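Side-chain contacts in ribokinase (Cryptococcus neoformans var. grubii serotype A, PDB 6CW5), which probably catalyses the ATP- and magnesium-dependent phosphorylation of D-ribose at O-5, supplying D-ribose 5-phosphate for biosynthesis and the pentose phosphate pathway: residues F57-A60 with Q65-L68; G52-F57 with A279-A284; T139-Q144 with L153-A158. One frame throughout, in Å; residues are numbered along the deposited sequence. Where two conformers were deposited one is given.

Contact 1 of 3, residues F57-A60 with Q65-L68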
# COMPACT_ATOMS: atom_id res chain seq x y z
N PHE A 57 -12.55 -11.52 -15.86
CA PHE A 57 -13.16 -12.08 -17.06
C PHE A 57 -14.06 -13.26 -16.73
O PHE A 57 -15.14 -13.43 -17.32
CB PHE A 57 -12.04 -12.51 -18.01
CG PHE A 57 -12.48 -12.66 -19.42
CD1 PHE A 57 -12.62 -11.55 -20.24
CD2 PHE A 57 -12.77 -13.92 -19.94
CE1 PHE A 57 -13.02 -11.69 -21.56
CE2 PHE A 57 -13.19 -14.06 -21.25
CZ PHE A 57 -13.30 -12.95 -22.06
N ALA A 58 -13.62 -14.11 -15.79
CA ALA A 58 -14.42 -15.27 -15.41
C ALA A 58 -15.65 -14.86 -14.62
O ALA A 58 -16.73 -15.44 -14.81
CB ALA A 58 -13.56 -16.25 -14.60
N VAL A 59 -15.54 -13.86 -13.74
CA VAL A 59 -16.74 -13.38 -13.05
C VAL A 59 -17.76 -12.93 -14.09
O VAL A 59 -18.94 -13.29 -14.03
CB VAL A 59 -16.41 -12.25 -12.05
CG1 VAL A 59 -17.71 -11.69 -11.44
CG2 VAL A 59 -15.50 -12.75 -10.94
N ALA A 60 -17.30 -12.15 -15.07
CA ALA A 60 -18.19 -11.63 -16.10
C ALA A 60 -18.78 -12.75 -16.95
O ALA A 60 -19.98 -12.75 -17.24
CB ALA A 60 -17.43 -10.62 -16.98
N GLN A 65 -21.69 -9.02 -12.13
CA GLN A 65 -21.27 -7.65 -12.37
C GLN A 65 -19.90 -7.47 -11.74
O GLN A 65 -19.74 -7.73 -10.54
CB GLN A 65 -22.24 -6.65 -11.75
CG GLN A 65 -23.62 -6.71 -12.33
CD GLN A 65 -23.71 -5.86 -13.56
OE1 GLN A 65 -24.07 -4.69 -13.48
NE2 GLN A 65 -23.35 -6.43 -14.71
N VAL A 66 -18.91 -7.03 -12.53
CA VAL A 66 -17.56 -6.97 -12.00
C VAL A 66 -16.85 -5.78 -12.60
O VAL A 66 -17.12 -5.38 -13.75
CB VAL A 66 -16.79 -8.29 -12.28
CG1 VAL A 66 -16.76 -8.60 -13.80
CG2 VAL A 66 -15.41 -8.23 -11.68
N GLU A 67 -15.99 -5.17 -11.80
CA GLU A 67 -15.14 -4.04 -12.19
C GLU A 67 -13.69 -4.39 -11.85
O GLU A 67 -13.45 -5.01 -10.82
CB GLU A 67 -15.50 -2.76 -11.43
CG GLU A 67 -16.91 -2.24 -11.64
CD GLU A 67 -17.01 -1.21 -12.76
OE1 GLU A 67 -15.99 -0.57 -13.12
OE2 GLU A 67 -18.13 -1.06 -13.28
N LEU A 68 -12.75 -3.98 -12.70
CA LEU A 68 -11.33 -4.23 -12.46
C LEU A 68 -10.61 -2.92 -12.15
O LEU A 68 -10.82 -1.90 -12.84
CB LEU A 68 -10.69 -4.91 -13.68
CG LEU A 68 -9.18 -5.17 -13.58
CD1 LEU A 68 -8.86 -6.16 -12.45
CD2 LEU A 68 -8.63 -5.70 -14.92
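V59 and A60, in the last turns of helix 51-61, both rest on V66 near the start of strand 66-73. The chain comes up to that valine through Q65, whose CB points away from the helix. A long, polar residue suits this exposed corner. V66 itself carries the contact. Its CB is covered by CG1 of V59 at 3.6 Å, one branched side chain laid obliquely across the other. CG1 of V66, set between the backbone N and the carbonyl carbon (chi1 57°), reaches CB of A60 at 3.8 Å while still touching V59, and meets the backbone N of A60 at the same distance. CG2 only grazes V59, 4.2 Å from its CG1. The fit is apolar and small. A60 gives a small surface beside the branched V59, and with the CA atoms of A60 and V66 only 6.2 Å apart, its single methyl lets the helix come close to the strand. E67 faces the other side of the sheet, where it packs on Y138 and makes only a long, weak ion pair with R14, so a charged residue can sit there. L68 returns to the helical face but meets an earlier turn, near G52, as well as V17. Around the contact, the backbone of Q65 and E67 is hydrogen-bonded to strand 15-18, that of V66 and L68 to G89. C15 and V17 of strand 15-18 continue the apolar floor under V66, and helix 51-61 lies over that face of the large sheet.

Contact 2 of 3, residues G52-F57 with A279-A284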
# COMPACT_ATOMS: atom_id res chain seq x y z
N GLY A 52 -5.61 -10.70 -12.10
CA GLY A 52 -6.78 -9.85 -11.97
C GLY A 52 -7.68 -9.90 -13.19
O GLY A 52 -8.90 -10.09 -13.08
N ALA A 53 -7.11 -9.74 -14.38
CA ALA A 53 -7.93 -9.77 -15.59
C ALA A 53 -8.60 -11.13 -15.81
O ALA A 53 -9.77 -11.20 -16.21
CB ALA A 53 -7.07 -9.40 -16.81
N ASN A 54 -7.84 -12.22 -15.61
CA ASN A 54 -8.40 -13.57 -15.79
C ASN A 54 -9.60 -13.78 -14.88
O ASN A 54 -10.64 -14.30 -15.31
CB ASN A 54 -7.36 -14.66 -15.47
CG ASN A 54 -6.28 -14.81 -16.51
OD1 ASN A 54 -6.39 -14.31 -17.62
ND2 ASN A 54 -5.22 -15.53 -16.15
N GLN A 55 -9.43 -13.43 -13.61
CA GLN A 55 -10.50 -13.67 -12.64
C GLN A 55 -11.68 -12.73 -12.90
O GLN A 55 -12.83 -13.15 -12.80
CB GLN A 55 -9.95 -13.54 -11.21
CG GLN A 55 -9.05 -14.72 -10.88
CD GLN A 55 -8.40 -14.70 -9.48
OE1 GLN A 55 -8.83 -13.97 -8.58
NE2 GLN A 55 -7.34 -15.49 -9.32
N ALA A 56 -11.41 -11.48 -13.29
CA ALA A 56 -12.52 -10.58 -13.63
C ALA A 56 -13.29 -11.08 -14.84
O ALA A 56 -14.53 -11.03 -14.88
CB ALA A 56 -11.99 -9.16 -13.89
N PHE A 57 -12.55 -11.52 -15.86
CA PHE A 57 -13.16 -12.08 -17.06
C PHE A 57 -14.06 -13.26 -16.73
O PHE A 57 -15.14 -13.43 -17.32
CB PHE A 57 -12.04 -12.51 -18.01
CG PHE A 57 -12.48 -12.66 -19.42
CD1 PHE A 57 -12.62 -11.55 -20.24
CD2 PHE A 57 -12.77 -13.92 -19.94
CE1 PHE A 57 -13.02 -11.69 -21.56
CE2 PHE A 57 -13.19 -14.06 -21.25
CZ PHE A 57 -13.30 -12.95 -22.06
N ALA A 279 -6.76 -21.76 -15.46
CA ALA A 279 -7.82 -22.65 -15.00
C ALA A 279 -8.15 -22.39 -13.54
O ALA A 279 -9.32 -22.37 -13.14
CB ALA A 279 -7.43 -24.12 -15.21
N GLY A 280 -7.12 -22.18 -12.71
CA GLY A 280 -7.37 -21.75 -11.34
C GLY A 280 -8.03 -20.39 -11.30
O GLY A 280 -8.92 -20.15 -10.48
N ASP A 281 -7.61 -19.47 -12.18
CA ASP A 281 -8.26 -18.16 -12.25
C ASP A 281 -9.71 -18.29 -12.69
O ASP A 281 -10.60 -17.61 -12.15
CB ASP A 281 -7.50 -17.24 -13.21
CG ASP A 281 -6.11 -16.91 -12.70
OD1 ASP A 281 -5.91 -16.99 -11.47
OD2 ASP A 281 -5.23 -16.59 -13.50
N CYS A 282 -9.97 -19.15 -13.68
CA CYS A 282 -11.35 -19.44 -14.05
C CYS A 282 -12.15 -19.88 -12.84
O CYS A 282 -13.23 -19.34 -12.55
CB CYS A 282 -11.37 -20.51 -15.14
SG CYS A 282 -13.02 -20.83 -15.75
N PHE A 283 -11.64 -20.87 -12.10
CA PHE A 283 -12.34 -21.35 -10.92
C PHE A 283 -12.66 -20.20 -9.96
O PHE A 283 -13.80 -20.06 -9.50
CB PHE A 283 -11.52 -22.43 -10.23
CG PHE A 283 -12.19 -23.00 -9.02
CD1 PHE A 283 -13.04 -24.08 -9.14
CD2 PHE A 283 -11.97 -22.45 -7.77
CE1 PHE A 283 -13.67 -24.60 -8.02
CE2 PHE A 283 -12.61 -22.96 -6.66
CZ PHE A 283 -13.45 -24.05 -6.79
N ALA A 284 -11.67 -19.36 -9.67
CA ALA A 284 -11.87 -18.28 -8.70
C ALA A 284 -12.98 -17.33 -9.12
O ALA A 284 -13.83 -16.95 -8.31
CB ALA A 284 -10.56 -17.51 -8.51
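D281 stands between N54 and Q55, and two side-chain hydrogen bonds grip its carboxylate from successive residues of helix 51-61. N54 ND2 donates to D281 OD2 at 2.9 Å, almost straight at 175°. The acceptor lies in the amide plane of N54, and the bond arrives on the anti side of OD2. Q55 NE2 gives the second bond, 3.0 Å to D281 OD1, but reaches that oxygen from above the carboxylate plane, 43° out of it. The short asparagine serves OD2, while the longer glutamine, extended beyond CG, crosses the aspartate at about a right angle and reaches OD1. K51 NZ adds a salt bridge to OD2, and the OE1 of Q55 is held by NE2 of Q144, which helps fix the rotation of the amide.

Packing brings these groups within range. The segment axes approach to 7.6 Å and cross at -46°. CB of N54 and CB of D281 lie 3.4 Å apart, a tight meeting. A turn further along, A284 offers a lone methyl, CB, 3.7 Å from CD of Q55, a small residue that leaves room for the glutamine amide beside it.

D281 belongs to the GAGD signature of PfkB kinases, at the start of helix 279-292, and is the predicted proton acceptor, while N54 is a predicted ribose-binding residue. ND2 of N54 also makes a weak hydrogen bond to a glycerol, probably from the crystallisation liquor. With an amide on each oxygen and K51 also on OD2, the carboxylate is probably held against rotation, consistent with a base that must face the substrate hydroxyl; N54 would link substrate recognition directly to its orientation.

Contact 3 of 3, residues T139-Q144 with L153-A158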
# COMPACT_ATOMS: atom_id res chain seq x y z
N THR A 139 -20.21 -5.51 -3.16
CA THR A 139 -20.48 -6.52 -2.15
C THR A 139 -19.36 -7.54 -2.03
O THR A 139 -19.27 -8.22 -1.00
CB THR A 139 -21.79 -7.26 -2.47
OG1 THR A 139 -21.71 -7.82 -3.79
CG2 THR A 139 -23.00 -6.32 -2.39
N HIS A 140 -18.52 -7.66 -3.06
CA HIS A 140 -17.47 -8.68 -3.09
C HIS A 140 -16.17 -8.05 -3.55
O HIS A 140 -16.17 -7.18 -4.43
CB HIS A 140 -17.86 -9.84 -4.04
CG HIS A 140 -18.98 -10.68 -3.51
ND1 HIS A 140 -20.27 -10.20 -3.40
CD2 HIS A 140 -18.99 -11.93 -3.00
CE1 HIS A 140 -21.03 -11.14 -2.87
NE2 HIS A 140 -20.28 -12.19 -2.61
N LEU A 141 -15.05 -8.51 -2.97
CA LEU A 141 -13.71 -8.10 -3.36
C LEU A 141 -12.90 -9.33 -3.71
O LEU A 141 -12.92 -10.32 -2.97
CB LEU A 141 -13.01 -7.32 -2.24
CG LEU A 141 -11.52 -7.01 -2.46
CD1 LEU A 141 -11.33 -5.86 -3.50
CD2 LEU A 141 -10.86 -6.66 -1.11
N LEU A 142 -12.18 -9.27 -4.82
CA LEU A 142 -11.27 -10.34 -5.22
C LEU A 142 -9.87 -9.75 -5.35
O LEU A 142 -9.68 -8.76 -6.04
CB LEU A 142 -11.74 -10.92 -6.55
CG LEU A 142 -11.15 -12.16 -7.17
CD1 LEU A 142 -10.98 -13.28 -6.12
CD2 LEU A 142 -12.10 -12.58 -8.27
N VAL A 143 -8.89 -10.38 -4.68
CA VAL A 143 -7.51 -9.89 -4.67
C VAL A 143 -6.58 -11.09 -4.85
O VAL A 143 -6.94 -12.23 -4.55
CB VAL A 143 -7.13 -9.11 -3.39
CG1 VAL A 143 -7.64 -7.64 -3.46
CG2 VAL A 143 -7.65 -9.81 -2.13
N GLN A 144 -5.40 -10.81 -5.38
CA GLN A 144 -4.37 -11.84 -5.54
C GLN A 144 -3.08 -11.22 -5.06
O GLN A 144 -3.11 -10.42 -4.12
CB GLN A 144 -4.26 -12.31 -6.99
CG GLN A 144 -5.64 -12.62 -7.62
CD GLN A 144 -6.27 -11.39 -8.24
OE1 GLN A 144 -5.56 -10.44 -8.60
NE2 GLN A 144 -7.61 -11.38 -8.35
N LEU A 153 -3.40 -5.15 0.71
CA LEU A 153 -3.75 -5.04 2.14
C LEU A 153 -4.75 -3.92 2.38
O LEU A 153 -5.68 -4.06 3.19
CB LEU A 153 -2.48 -4.78 2.96
CG LEU A 153 -1.49 -5.94 2.94
CD1 LEU A 153 -0.19 -5.46 3.55
CD2 LEU A 153 -2.05 -7.09 3.78
N ALA A 154 -4.54 -2.77 1.73
CA ALA A 154 -5.43 -1.63 1.94
C ALA A 154 -6.85 -1.95 1.50
O ALA A 154 -7.82 -1.63 2.21
CB ALA A 154 -4.88 -0.41 1.18
N TYR A 155 -7.01 -2.58 0.33
CA TYR A 155 -8.36 -2.88 -0.15
C TYR A 155 -9.03 -3.95 0.71
O TYR A 155 -10.22 -3.83 1.04
CB TYR A 155 -8.31 -3.37 -1.60
CG TYR A 155 -8.17 -2.25 -2.61
CD1 TYR A 155 -7.03 -1.46 -2.65
CD2 TYR A 155 -9.18 -1.99 -3.53
CE1 TYR A 155 -6.91 -0.44 -3.61
CE2 TYR A 155 -9.07 -0.99 -4.47
CZ TYR A 155 -7.93 -0.22 -4.51
OH TYR A 155 -7.82 0.80 -5.45
N LEU A 156 -8.28 -4.98 1.09
CA LEU A 156 -8.86 -6.01 1.98
C LEU A 156 -9.28 -5.42 3.31
O LEU A 156 -10.35 -5.74 3.85
CB LEU A 156 -7.85 -7.14 2.20
CG LEU A 156 -8.26 -8.20 3.25
CD1 LEU A 156 -9.49 -8.93 2.75
CD2 LEU A 156 -7.11 -9.18 3.45
N THR A 157 -8.45 -4.54 3.87
CA THR A 157 -8.80 -3.92 5.16
C THR A 157 -10.04 -3.06 5.02
O THR A 157 -10.94 -3.10 5.88
CB THR A 157 -7.61 -3.10 5.65
OG1 THR A 157 -6.49 -3.99 5.83
CG2 THR A 157 -7.94 -2.42 6.99
N ALA A 158 -10.13 -2.29 3.94
CA ALA A 158 -11.32 -1.48 3.71
C ALA A 158 -12.56 -2.35 3.55
O ALA A 158 -13.66 -1.98 3.98
CB ALA A 158 -11.12 -0.60 2.47
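L141 has CG anti to the backbone N (chi1 171°), which carries CD2 across to the backbone of Y155 and L156. In Y155 the first torsion (chi1 -79°) sets CG beside its own backbone N; the ring is thereby led away from the strand and its CB is left facing L141. CD2 is the working atom: it lies 3.6 Å from O of Y155 and 3.7 Å from CA of L156, with CB of Y155 more loosely placed at 4.2 Å. The other methyl, CD1, approaches the tyrosine ring obliquely. A leucine suits this position because its forked end can span the gap between strand and helix, whose nearest CA atoms, those of L141 and L156, are 7.5 Å apart.

Strand 140-143, helix 149-161 and strand 167-170 form a beta-alpha-beta unit, and this contact presses the helix back on the strand that leads into it. V143, two residues on from L141, points the same way without reaching contact distance. The helix also rests on its neighbours: L156 on S168 of strand 167-170, Y155 on L16 and R18 of strand 15-18. H140 and L142 face the opposite side of the sheet and meet helix 279-292. At the start of the strand, OG1 of T139 and ND1 of H140 share a hydrogen bond of 2.8 Å in the plane of the imidazole, at its edge. The polar end of Y155 is directed to D69, its OH bonded to OD2 of that residue. On the helix's outer side, A154 packs against S150 of the second subunit.

Overall arrangement
Contacts 1 and 2 use successive parts of helix 51-61, share F57 and have centres 9 Å apart: the early turns face helix 279-292, the later ones strand 66-73. The two contacts adjoin, V66 CG1 packing 3.5 Å from the backbone A56 O. Contact 3, 15 and 16 Å from them between centres, follows contact 1 along the chain and falls between the two halves of contact 2. Contacts 1 and 3 reach the same nine-stranded sheet, with helices 51-61 and 149-161 on opposite faces. Q144, just past strand 140-143, links contact 3 to contact 2 by its hydrogen bond to Q55. The predicted catalytic aspartate is thus tied, through helix 51-61, to the central sheet.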